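Local coordinates for protein YghZ aldo-keto reductase (Escherichia coli, PDB 3N6Q) that probably reduces aldehydes and ketones to alcohols with a nicotinamide cofactor, as a TIM-barrel member of the aldo-keto reductase family, at residues 3-8 with 86-91; 44-49 with 81-86; 194-197 with 203-206; 207-212 with 292-297. One frame throughout, in Å; residues are numbered along the deposited sequence.

Contact 1: 3-8 with 86-91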
loop_
_atom_site.group_PDB
_atom_site.type_symbol
_atom_site.label_atom_id
_atom_site.label_comp_id
_atom_site.label_asym_id
_atom_site.label_seq_id
_atom_site.Cartn_x
_atom_site.Cartn_y
_atom_site.Cartn_z
ATOM N N TRP B 3 -6.282 33.325 -15.637
ATOM C CA TRP B 3 -5.378 34.168 -14.843
ATOM C C TRP B 3 -3.941 33.709 -15.041
ATOM O O TRP B 3 -3.637 32.519 -14.911
ATOM C CB TRP B 3 -5.769 34.169 -13.351
ATOM C CG TRP B 3 -4.787 34.944 -12.505
ATOM C CD1 TRP B 3 -4.500 36.291 -12.575
ATOM C CD2 TRP B 3 -3.902 34.399 -11.537
ATOM N NE1 TRP B 3 -3.507 36.614 -11.666
ATOM C CE2 TRP B 3 -3.077 35.461 -11.066
ATOM C CE3 TRP B 3 -3.709 33.110 -11.023
ATOM C CZ2 TRP B 3 -2.132 35.286 -10.036
ATOM C CZ3 TRP B 3 -2.738 32.934 -10.001
ATOM C CH2 TRP B 3 -1.980 34.035 -9.520
ATOM N N LEU B 4 -3.049 34.651 -15.348
ATOM C CA LEU B 4 -1.652 34.322 -15.587
ATOM C C LEU B 4 -0.779 34.901 -14.447
ATOM O O LEU B 4 -0.839 36.097 -14.133
ATOM C CB LEU B 4 -1.218 34.821 -16.986
ATOM C CG LEU B 4 0.202 34.659 -17.510
ATOM C CD1 LEU B 4 0.556 33.176 -17.736
ATOM C CD2 LEU B 4 0.320 35.417 -18.859
ATOM N N ALA B 5 -0.126 34.019 -13.707
ATOM C CA ALA B 5 0.627 34.449 -12.535
ATOM C C ALA B 5 1.834 35.276 -13.046
ATOM O O ALA B 5 2.279 35.099 -14.170
ATOM C CB ALA B 5 1.118 33.217 -11.735
ATOM N N ASN B 6 2.315 36.169 -12.201
ATOM C CA ASN B 6 3.496 37.014 -12.496
ATOM C C ASN B 6 4.670 36.177 -12.981
ATOM O O ASN B 6 5.157 35.274 -12.292
ATOM C CB ASN B 6 3.811 37.839 -11.246
ATOM C CG ASN B 6 5.150 38.558 -11.334
ATOM O OD1 ASN B 6 5.626 38.836 -12.424
ATOM N ND2 ASN B 6 5.770 38.827 -10.178
ATOM N N PRO B 7 5.146 36.449 -14.210
ATOM C CA PRO B 7 6.220 35.612 -14.735
ATOM C C PRO B 7 7.502 35.775 -13.956
ATOM O O PRO B 7 8.316 34.877 -13.984
ATOM C CB PRO B 7 6.430 36.112 -16.191
ATOM C CG PRO B 7 5.348 37.078 -16.443
ATOM C CD PRO B 7 4.561 37.363 -15.220
ATOM N N GLU B 8 7.606 36.856 -13.184
ATOM C CA GLU B 8 8.793 37.183 -12.397
ATOM C C GLU B 8 8.656 36.759 -10.923
ATOM O O GLU B 8 9.535 37.065 -10.098
ATOM C CB GLU B 8 9.030 38.716 -12.449
ATOM C CG GLU B 8 9.350 39.261 -13.877
ATOM C CD GLU B 8 10.402 38.414 -14.578
ATOM O OE1 GLU B 8 11.439 38.122 -13.945
ATOM O OE2 GLU B 8 10.179 37.982 -15.741
ATOM N N ALA B 86 -5.456 25.925 -11.252
ATOM C CA ALA B 86 -5.454 24.597 -11.887
ATOM C C ALA B 86 -4.168 24.245 -12.599
ATOM O O ALA B 86 -3.784 23.078 -12.641
ATOM C CB ALA B 86 -6.656 24.441 -12.845
ATOM N N ALA B 87 -3.469 25.210 -13.160
ATOM C CA ALA B 87 -2.228 24.869 -13.804
ATOM C C ALA B 87 -1.039 24.952 -12.836
ATOM O O ALA B 87 0.095 24.708 -13.249
ATOM C CB ALA B 87 -1.987 25.767 -15.013
ATOM N N TYR B 88 -1.285 25.352 -11.584
ATOM C CA TYR B 88 -0.138 25.730 -10.718
ATOM C C TYR B 88 -0.054 24.860 -9.462
ATOM O O TYR B 88 0.739 25.174 -8.566
ATOM C CB TYR B 88 -0.258 27.176 -10.236
ATOM C CG TYR B 88 -0.161 28.214 -11.355
ATOM C CD1 TYR B 88 0.951 28.254 -12.206
ATOM C CD2 TYR B 88 -1.163 29.167 -11.507
ATOM C CE1 TYR B 88 1.030 29.211 -13.248
ATOM C CE2 TYR B 88 -1.096 30.135 -12.536
ATOM C CZ TYR B 88 0.007 30.163 -13.369
ATOM O OH TYR B 88 0.051 31.124 -14.362
ATOM N N ARG B 89 -0.893 23.823 -9.337
ATOM C CA ARG B 89 -0.863 23.066 -8.073
ATOM C C ARG B 89 0.510 22.512 -7.733
ATOM O O ARG B 89 0.884 22.423 -6.529
ATOM C CB ARG B 89 -1.928 21.944 -8.048
ATOM C CG ARG B 89 -2.127 21.378 -6.662
ATOM C CD ARG B 89 -1.305 20.099 -6.478
ATOM N NE ARG B 89 -1.430 19.515 -5.125
ATOM C CZ ARG B 89 -0.732 19.886 -4.042
ATOM N NH1 ARG B 89 0.099 20.967 -4.070
ATOM N NH2 ARG B 89 -0.900 19.215 -2.879
ATOM N N ASP B 90 1.254 22.055 -8.744
ATOM C CA ASP B 90 2.543 21.414 -8.483
ATOM C C ASP B 90 3.670 22.431 -8.159
ATOM O O ASP B 90 4.794 22.015 -7.840
ATOM C CB ASP B 90 2.958 20.472 -9.642
ATOM C CG ASP B 90 1.959 19.272 -9.800
ATOM O OD1 ASP B 90 1.182 18.982 -8.828
ATOM O OD2 ASP B 90 2.055 18.553 -10.805
ATOM N N GLU B 91 3.326 23.699 -8.197
ATOM C CA GLU B 91 4.202 24.778 -7.724
ATOM C C GLU B 91 3.872 25.204 -6.280
ATOM O O GLU B 91 4.446 26.192 -5.796
ATOM C CB GLU B 91 4.060 25.977 -8.679
ATOM C CG GLU B 91 4.772 25.663 -9.997
ATOM C CD GLU B 91 4.516 26.690 -11.070
ATOM O OE1 GLU B 91 4.789 27.880 -10.863
ATOM O OE2 GLU B 91 4.091 26.283 -12.163
#

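Contact 2: 44-49 with 81-86. With MG (magnesium ion), chain J.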
loop_
_atom_site.group_PDB
_atom_site.type_symbol
_atom_site.label_atom_id
_atom_site.label_comp_id
_atom_site.label_asym_id
_atom_site.label_seq_id
_atom_site.Cartn_x
_atom_site.Cartn_y
_atom_site.Cartn_z
ATOM N N SER B 44 -12.204 39.071 -1.911
ATOM C CA SER B 44 -11.083 39.488 -1.038
ATOM C C SER B 44 -10.071 38.384 -0.891
ATOM O O SER B 44 -8.857 38.617 -0.958
ATOM C CB SER B 44 -11.600 39.852 0.352
ATOM O OG SER B 44 -12.537 40.919 0.247
ATOM N N GLN B 45 -10.562 37.170 -0.621
ATOM C CA GLN B 45 -9.685 35.987 -0.593
ATOM C C GLN B 45 -8.893 35.800 -1.898
ATOM O O GLN B 45 -7.711 35.458 -1.899
ATOM C CB GLN B 45 -10.537 34.741 -0.269
ATOM C CG GLN B 45 -11.388 34.841 0.985
ATOM C CD GLN B 45 -12.136 33.528 1.203
ATOM O OE1 GLN B 45 -11.637 32.464 0.817
ATOM N NE2 GLN B 45 -13.311 33.591 1.786
ATOM N N ARG B 46 -9.551 35.980 -3.046
ATOM C CA ARG B 46 -8.923 35.699 -4.306
ATOM C C ARG B 46 -7.739 36.641 -4.507
ATOM O O ARG B 46 -6.698 36.228 -5.017
ATOM C CB ARG B 46 -9.929 35.944 -5.480
ATOM C CG ARG B 46 -9.254 35.741 -6.829
ATOM C CD ARG B 46 -10.192 36.152 -8.005
ATOM N NE ARG B 46 -11.568 35.744 -7.759
ATOM C CZ ARG B 46 -12.039 34.534 -8.004
ATOM N NH1 ARG B 46 -11.231 33.577 -8.484
ATOM N NH2 ARG B 46 -13.335 34.298 -7.768
ATOM N N ALA B 47 -7.928 37.891 -4.137
ATOM C CA ALA B 47 -6.884 38.930 -4.331
ATOM C C ALA B 47 -5.641 38.608 -3.486
ATOM O O ALA B 47 -4.469 38.756 -3.982
ATOM C CB ALA B 47 -7.424 40.273 -3.964
ATOM N N ILE B 48 -5.888 38.191 -2.237
ATOM C CA ILE B 48 -4.828 37.697 -1.350
ATOM C C ILE B 48 -4.031 36.524 -1.927
ATOM O O ILE B 48 -2.773 36.562 -1.940
ATOM C CB ILE B 48 -5.298 37.435 0.107
ATOM C CG1 ILE B 48 -5.965 38.689 0.748
ATOM C CG2 ILE B 48 -4.084 36.875 0.925
ATOM C CD1 ILE B 48 -6.927 38.429 1.921
ATOM N N LEU B 49 -4.687 35.434 -2.378
ATOM C CA LEU B 49 -3.921 34.299 -2.918
ATOM C C LEU B 49 -3.129 34.665 -4.135
ATOM O O LEU B 49 -2.002 34.123 -4.386
ATOM C CB LEU B 49 -4.840 33.084 -3.253
ATOM C CG LEU B 49 -5.642 32.572 -2.033
ATOM C CD1 LEU B 49 -6.523 31.348 -2.436
ATOM C CD2 LEU B 49 -4.685 32.083 -0.918
ATOM N N LEU B 81 -8.467 27.373 -5.785
ATOM C CA LEU B 81 -7.465 26.530 -6.445
ATOM C C LEU B 81 -7.987 26.075 -7.798
ATOM O O LEU B 81 -7.250 26.096 -8.803
ATOM C CB LEU B 81 -7.134 25.284 -5.637
ATOM C CG LEU B 81 -6.185 25.161 -4.458
ATOM C CD1 LEU B 81 -5.867 23.612 -4.328
ATOM C CD2 LEU B 81 -4.901 26.005 -4.742
ATOM N N ARG B 82 -9.241 25.612 -7.815
ATOM C CA ARG B 82 -9.849 25.153 -9.064
ATOM C C ARG B 82 -10.022 26.303 -10.047
ATOM O O ARG B 82 -9.809 26.126 -11.245
ATOM C CB ARG B 82 -11.192 24.424 -8.822
ATOM C CG ARG B 82 -11.010 23.010 -8.291
ATOM C CD ARG B 82 -12.350 22.267 -8.003
ATOM N NE ARG B 82 -13.287 23.046 -7.193
ATOM C CZ ARG B 82 -13.512 22.837 -5.898
ATOM N NH1 ARG B 82 -12.901 21.863 -5.248
ATOM N NH2 ARG B 82 -14.375 23.586 -5.263
ATOM N N GLU B 83 -10.425 27.478 -9.569
ATOM C CA GLU B 83 -10.708 28.613 -10.467
ATOM C C GLU B 83 -9.421 29.236 -11.026
ATOM O O GLU B 83 -9.300 29.452 -12.251
ATOM C CB GLU B 83 -11.568 29.699 -9.797
ATOM C CG GLU B 83 -13.104 29.380 -9.730
ATOM C CD GLU B 83 -13.948 30.556 -9.274
ATOM O OE1 GLU B 83 -13.356 31.618 -9.018
ATOM O OE2 GLU B 83 -15.232 30.472 -9.270
ATOM N N ASP B 84 -8.410 29.425 -10.159
ATOM C CA ASP B 84 -7.242 30.250 -10.523
ATOM C C ASP B 84 -5.915 29.492 -10.563
ATOM O O ASP B 84 -4.923 30.011 -11.108
ATOM C CB ASP B 84 -7.110 31.403 -9.538
ATOM C CG ASP B 84 -8.166 32.485 -9.732
ATOM O OD1 ASP B 84 -8.820 32.550 -10.808
ATOM O OD2 ASP B 84 -8.277 33.328 -8.822
ATOM N N PHE B 85 -5.850 28.325 -9.911
ATOM C CA PHE B 85 -4.574 27.654 -9.748
ATOM C C PHE B 85 -4.555 26.246 -10.328
ATOM O O PHE B 85 -3.675 25.507 -10.017
ATOM C CB PHE B 85 -4.136 27.623 -8.259
ATOM C CG PHE B 85 -3.837 28.972 -7.678
ATOM C CD1 PHE B 85 -2.510 29.383 -7.532
ATOM C CD2 PHE B 85 -4.844 29.748 -7.128
ATOM C CE1 PHE B 85 -2.219 30.603 -6.950
ATOM C CE2 PHE B 85 -4.585 30.962 -6.529
ATOM C CZ PHE B 85 -3.256 31.417 -6.475
ATOM N N ALA B 86 -5.456 25.925 -11.252
ATOM C CA ALA B 86 -5.454 24.597 -11.887
ATOM C C ALA B 86 -4.168 24.245 -12.599
ATOM O O ALA B 86 -3.784 23.078 -12.641
ATOM C CB ALA B 86 -6.656 24.441 -12.845
HETATM MG MG MG J . -16.452 31.833 -9.163
HETATM O O HOH W 1 -7.223 33.194 -5.983
#

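Contact 3: 194-197 with 203-206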
loop_
_atom_site.group_PDB
_atom_site.type_symbol
_atom_site.label_atom_id
_atom_site.label_comp_id
_atom_site.label_asym_id
_atom_site.label_seq_id
_atom_site.Cartn_x
_atom_site.Cartn_y
_atom_site.Cartn_z
ATOM N N PRO B 194 5.826 26.111 15.709
ATOM C CA PRO B 194 5.587 26.696 17.042
ATOM C C PRO B 194 5.084 28.125 16.911
ATOM O O PRO B 194 5.293 28.796 15.890
ATOM C CB PRO B 194 6.995 26.678 17.679
ATOM C CG PRO B 194 7.895 27.039 16.470
ATOM C CD PRO B 194 7.240 26.256 15.278
ATOM N N SER B 195 4.446 28.645 17.945
ATOM C CA SER B 195 4.231 30.079 17.996
ATOM C C SER B 195 5.595 30.622 18.391
ATOM O O SER B 195 6.144 30.173 19.402
ATOM C CB SER B 195 3.254 30.433 19.146
ATOM O OG SER B 195 1.938 30.019 18.782
ATOM N N TYR B 196 6.029 31.687 17.721
ATOM C CA TYR B 196 7.422 32.191 17.902
ATOM C C TYR B 196 7.496 33.602 17.349
ATOM O O TYR B 196 7.096 33.852 16.217
ATOM C CB TYR B 196 8.374 31.282 17.111
ATOM C CG TYR B 196 9.842 31.587 17.367
ATOM C CD1 TYR B 196 10.236 32.297 18.502
ATOM C CD2 TYR B 196 10.796 31.246 16.422
ATOM C CE1 TYR B 196 11.620 32.520 18.765
ATOM C CE2 TYR B 196 12.155 31.538 16.638
ATOM C CZ TYR B 196 12.548 32.133 17.813
ATOM O OH TYR B 196 13.911 32.386 18.029
ATOM N N ASN B 197 7.876 34.565 18.190
ATOM C CA ASN B 197 8.026 35.930 17.726
ATOM C C ASN B 197 8.903 36.677 18.740
ATOM O O ASN B 197 9.381 36.104 19.741
ATOM C CB ASN B 197 6.641 36.632 17.598
ATOM C CG ASN B 197 5.778 36.525 18.875
ATOM O OD1 ASN B 197 6.109 37.080 19.916
ATOM N ND2 ASN B 197 4.619 35.854 18.761
ATOM N N VAL B 203 10.412 28.806 22.270
ATOM C CA VAL B 203 11.152 27.843 21.470
ATOM C C VAL B 203 12.668 27.923 21.768
ATOM O O VAL B 203 13.383 26.932 21.712
ATOM C CB VAL B 203 10.934 27.971 19.932
ATOM C CG1 VAL B 203 9.454 27.990 19.554
ATOM C CG2 VAL B 203 11.615 29.103 19.408
ATOM N N ASP B 204 13.126 29.115 22.047
ATOM C CA ASP B 204 14.542 29.388 22.364
ATOM C C ASP B 204 14.850 28.806 23.759
ATOM O O ASP B 204 15.666 27.870 23.942
ATOM C CB ASP B 204 14.776 30.934 22.364
ATOM C CG ASP B 204 14.703 31.580 20.943
ATOM O OD1 ASP B 204 14.508 30.833 19.970
ATOM O OD2 ASP B 204 14.854 32.838 20.789
ATOM N N LYS B 205 14.108 29.299 24.730
ATOM C CA LYS B 205 14.322 28.964 26.116
ATOM C C LYS B 205 14.108 27.491 26.428
ATOM O O LYS B 205 14.762 26.927 27.324
ATOM C CB LYS B 205 13.394 29.851 26.957
ATOM C CG LYS B 205 12.876 29.244 28.250
ATOM C CD LYS B 205 11.921 30.202 28.978
ATOM C CE LYS B 205 11.801 29.847 30.470
ATOM N NZ LYS B 205 11.135 30.927 31.265
ATOM N N SER B 206 13.167 26.840 25.727
ATOM C CA SER B 206 12.871 25.454 26.045
ATOM C C SER B 206 13.912 24.463 25.612
ATOM O O SER B 206 13.903 23.320 26.078
ATOM C CB SER B 206 11.557 25.003 25.391
ATOM O OG SER B 206 11.704 25.082 23.973
HETATM O O HOH W 2 8.469 30.668 21.005
#

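Contact 4: 207-212 with 292-297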
loop_
_atom_site.group_PDB
_atom_site.type_symbol
_atom_site.label_atom_id
_atom_site.label_comp_id
_atom_site.label_asym_id
_atom_site.label_seq_id
_atom_site.Cartn_x
_atom_site.Cartn_y
_atom_site.Cartn_z
ATOM N N GLY B 207 14.693 24.812 24.619
ATOM C CA GLY B 207 15.499 23.801 23.973
ATOM C C GLY B 207 14.929 23.308 22.651
ATOM O O GLY B 207 15.550 22.461 21.980
ATOM N N LEU B 208 13.717 23.747 22.290
ATOM C CA LEU B 208 13.175 23.321 20.953
ATOM C C LEU B 208 14.104 23.550 19.746
ATOM O O LEU B 208 14.353 22.643 18.899
ATOM C CB LEU B 208 11.787 23.928 20.665
ATOM C CG LEU B 208 11.156 23.211 19.454
ATOM C CD1 LEU B 208 10.869 21.686 19.705
ATOM C CD2 LEU B 208 9.895 23.936 19.019
ATOM N N LEU B 209 14.692 24.729 19.676
ATOM C CA LEU B 209 15.547 24.990 18.531
ATOM C C LEU B 209 16.772 24.021 18.484
ATOM O O LEU B 209 17.147 23.598 17.412
ATOM C CB LEU B 209 15.935 26.491 18.409
ATOM C CG LEU B 209 14.846 27.467 17.846
ATOM C CD1 LEU B 209 15.432 28.775 17.353
ATOM C CD2 LEU B 209 14.035 26.865 16.685
ATOM N N ASP B 210 17.243 23.546 19.631
ATOM C CA ASP B 210 18.340 22.540 19.674
ATOM C C ASP B 210 17.757 21.227 19.074
ATOM O O ASP B 210 18.403 20.566 18.281
ATOM C CB ASP B 210 18.786 22.201 21.146
ATOM C CG ASP B 210 19.415 23.397 21.916
ATOM O OD1 ASP B 210 20.180 24.101 21.259
ATOM O OD2 ASP B 210 19.140 23.612 23.174
ATOM N N THR B 211 16.595 20.797 19.574
ATOM C CA THR B 211 15.948 19.536 19.119
ATOM C C THR B 211 15.754 19.568 17.578
ATOM O O THR B 211 16.097 18.600 16.872
ATOM C CB THR B 211 14.621 19.320 19.862
ATOM O OG1 THR B 211 14.883 19.296 21.273
ATOM C CG2 THR B 211 13.994 17.949 19.495
ATOM N N LEU B 212 15.272 20.684 17.049
ATOM C CA LEU B 212 14.965 20.769 15.597
ATOM C C LEU B 212 16.261 20.669 14.790
ATOM O O LEU B 212 16.400 19.865 13.852
ATOM C CB LEU B 212 14.190 22.065 15.247
ATOM C CG LEU B 212 12.835 22.234 15.973
ATOM C CD1 LEU B 212 12.112 23.445 15.384
ATOM C CD2 LEU B 212 11.950 20.901 15.794
ATOM N N ASP B 292 18.701 34.607 11.046
ATOM C CA ASP B 292 19.632 33.506 10.908
ATOM C C ASP B 292 18.867 32.257 10.417
ATOM O O ASP B 292 17.684 32.332 10.035
ATOM C CB ASP B 292 20.302 33.227 12.256
ATOM C CG ASP B 292 19.282 32.899 13.364
ATOM O OD1 ASP B 292 18.182 32.297 13.087
ATOM O OD2 ASP B 292 19.601 33.251 14.533
ATOM N N ASP B 293 19.486 31.089 10.510
ATOM C CA ASP B 293 18.927 29.997 9.746
ATOM C C ASP B 293 18.128 29.066 10.622
ATOM O O ASP B 293 17.820 27.979 10.206
ATOM C CB ASP B 293 20.008 29.264 8.959
ATOM C CG ASP B 293 20.942 28.484 9.846
ATOM O OD1 ASP B 293 20.737 28.451 11.095
ATOM O OD2 ASP B 293 21.903 27.882 9.281
ATOM N N ARG B 294 17.752 29.536 11.808
ATOM C CA ARG B 294 17.022 28.728 12.806
ATOM C C ARG B 294 15.523 28.649 12.444
ATOM O O ARG B 294 14.744 27.852 13.029
ATOM C CB ARG B 294 17.133 29.404 14.187
ATOM C CG ARG B 294 18.602 29.611 14.655
ATOM C CD ARG B 294 19.242 28.283 15.179
ATOM N NE ARG B 294 19.231 28.253 16.631
ATOM C CZ ARG B 294 19.431 27.173 17.393
ATOM N NH1 ARG B 294 19.729 25.992 16.875
ATOM N NH2 ARG B 294 19.337 27.289 18.719
ATOM N N VAL B 295 15.105 29.530 11.550
ATOM C CA VAL B 295 13.696 29.603 11.190
ATOM C C VAL B 295 13.635 29.396 9.691
ATOM O O VAL B 295 14.325 30.092 8.929
ATOM C CB VAL B 295 13.098 30.948 11.626
ATOM C CG1 VAL B 295 11.684 31.207 10.993
ATOM C CG2 VAL B 295 12.963 31.001 13.151
ATOM N N THR B 296 12.830 28.430 9.244
ATOM C CA THR B 296 12.649 28.199 7.801
ATOM C C THR B 296 11.737 29.228 7.122
ATOM O O THR B 296 11.977 29.646 5.957
ATOM C CB THR B 296 12.001 26.765 7.596
ATOM O OG1 THR B 296 12.700 25.812 8.403
ATOM C CG2 THR B 296 12.059 26.354 6.155
ATOM N N SER B 297 10.697 29.663 7.828
ATOM C CA SER B 297 9.680 30.545 7.235
ATOM C C SER B 297 8.898 31.193 8.358
ATOM O O SER B 297 8.886 30.682 9.519
ATOM C CB SER B 297 8.754 29.683 6.297
ATOM O OG SER B 297 7.865 30.544 5.573
#

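Contact 1: 3-8 with 86-91
The N-terminal arm that precedes the barrel of this aldo-keto reductase meets the loop leading into strand 93-98 where Trp3, Leu4 and Ala5 gather round the phenol end of Tyr88. The evidence for a specific fit is a single, nearly straight bond: the Ala5 N-H donates to Tyr88 OH over 3.0 Å, with an angle of 172° at the hydrogen. A backbone amide is thus satisfied by a side-chain hydroxyl, which fixes the position of the ring's tip against the arm. The first torsion of Tyr88 (chi1 -66°) sets CG beside the backbone N and opposite the carbonyl carbon, and from there the ring reaches across to the arm. Apolar packing accompanies the bond. Ala5 CB lies 3.6 Å from Tyr88 CZ, and the indole approaches from another quarter, its CZ3 standing 4.1 Å from Tyr88 CE2 while the two side chains cross at about a right angle. Leu4 adds a looser touch, CD1 to the Tyr88 OH at 4.0 Å. The arm is also folded on itself: the amide of Ala5 sits over the centre of the Trp3 ring, and farther on Asn6 OD1 accepts from Glu8 N at 2.9 Å, an Asx turn. Helix 42-54 lies alongside, with Asp54 taking the Asn6 N-H, Phe53 meeting the Tyr88 ring and Arg50 making a cation-pi contact with Trp3. Within the same loop, just ahead of strand 93-98, Asp90 OD2 is hydrogen-bonded to Gln122 of a second subunit.

Contact 2: 44-49 with 81-86
Charge dominates where Arg46 meets Glu83 and Asp84. Its guanidinium grips Glu83 OE1 end-on with two nitrogens, NH1 at 2.9 Å and NH2 at 3.0 Å, and the planes of the two groups differ by only 10°. NH1 also donates to Asp84 OD2 at 3.0 Å, coming from above that carboxylate, whose plane is turned 67° from the guanidinium. A bend at chi3 (-40°) carries the group to both acids. Glu83 OE2 is modelled 1.8 Å from a magnesium ion, a short distance for such a bond and so doubtful in detail. A lysine in place of Arg46 would probably lose the paired grip on Glu83 OE1 and, with one nitrogen, be unlikely to hold both acids, leaving Asp84 to rely on Arg50. Water-mediated contact follows: one water donates to both Arg46 O and Asp84 OD2. The apolar part is smaller, Leu49 CB standing 3.9 Å from Phe85 CE2, while Leu49 O lies at the edge of that ring, near its plane. Within the barrel's outer layer, the contact joins helix 42-54 to the C-terminal end of helix 72-84; Arg50 gives Asp84 a second salt bridge, Glu43 does so for Arg46, and Leu49 also packs on Leu30 of strand 24-31.

Contact 3: 194-197 with 203-206
One face of the Tyr196 ring is covered by a single methyl, Val203 CG2, which stands 3.4 Å from the ring centroid and only 6° off the normal, the geometry of a CH-pi contact. At the hydroxyl end of the ring the Asp204 carboxylate is turned almost perpendicular to it, with 81° between the two planes. Tyr196 OH makes a weak hydrogen bond to Asp204 OD2 at 3.0 Å; because Asp204 was deposited in two conformers, this polar link is less certain than the methyl packing. Two torsions bring the partners together. Tyr196 swings its CG away from the backbone N (chi1 -172°), sending the ring out toward the helix, while Val203 holds CG2 in the crowded position between its own backbone N and carbonyl carbon, pointing into the ring. The second methyl of the valine is used differently: CG1 presses on Pro194 CB at 3.4 Å, tighter than ordinary van der Waals contact, so Val203 is wedged between a pyrrolidine and a phenol. The backbones are joined by a water that donates to Ser195 O at 2.9 Å and accepts from Val203 N at 3.0 Å, which satisfies an amide in the first part of the short helix. Pro194 through Asn197 leave the C-terminal end of barrel strand 191-193, and backbone bonds from Pro194 and Tyr196 to Phe222 continue alongside the neighbouring strand 218-221. Trp288 and Leu289 of helix 281-289 also touch Tyr196, and helix 202-205 meets helix 208-214 through Val203 on Leu208.

Contact 4: 207-212 with 292-297
Arg294 passes at a slant over Leu209, and its side chain can be followed outward from CB. CB sits 3.6 Å from Leu209 CD1. Bends at chi2 (-77°) and chi3 (-101°) then fold the chain back across the leucine, and NE comes within 3.9 Å of the same Leu209 CD1. CZ rests 3.7 Å from Leu209 CB, which lies over one face of the guanidinium, displaced toward its rim. Here helix 208-214, on the outside of the barrel, is packed against the loop that enters the last barrel strand, 297-300; that loop is shaped by an Asx turn in which Asp292 OD1 accepts from Arg294 N at 3.1 Å, and Arg16 binds the carbonyls of Asp292 and Val295. At the tip the two terminal nitrogens part: NH1 is 3.6 Å from Leu209 O, whereas NH2 rides 3.5 Å from Leu209 CB. A serine in place of Arg294 would probably strip the cover from Leu209 CB and remove the positive charge near Asp210. That acid faces the edge of the guanidinium near its plane, with Asp210 OD1 4.2 Å from Arg294 NH2, too long for a salt bridge but near enough for the charges to attract.

Overall arrangement
From the N terminus, contact 1 closes a loop of 77 residues, bringing the arm at 3-8 back to the stretch before strand 93-98. Contact 2 is nested within it, meeting its closing end at the shared Ala86 and pairing helix 42-54 with the end of helix 72-84; the two centres are 11 Å apart. Contact 3 follows in series as a short closure, 194-197 with 203-206, after strand 191-193. Contact 4 then opens one residue later and spans to the entry of strand 297-300. Contacts 3 and 4 also touch, Val203 O probably bonding to Leu209 N, whereas contacts 2 and 3 lie on opposite sides of the chain's centre, their centres 32 Å apart.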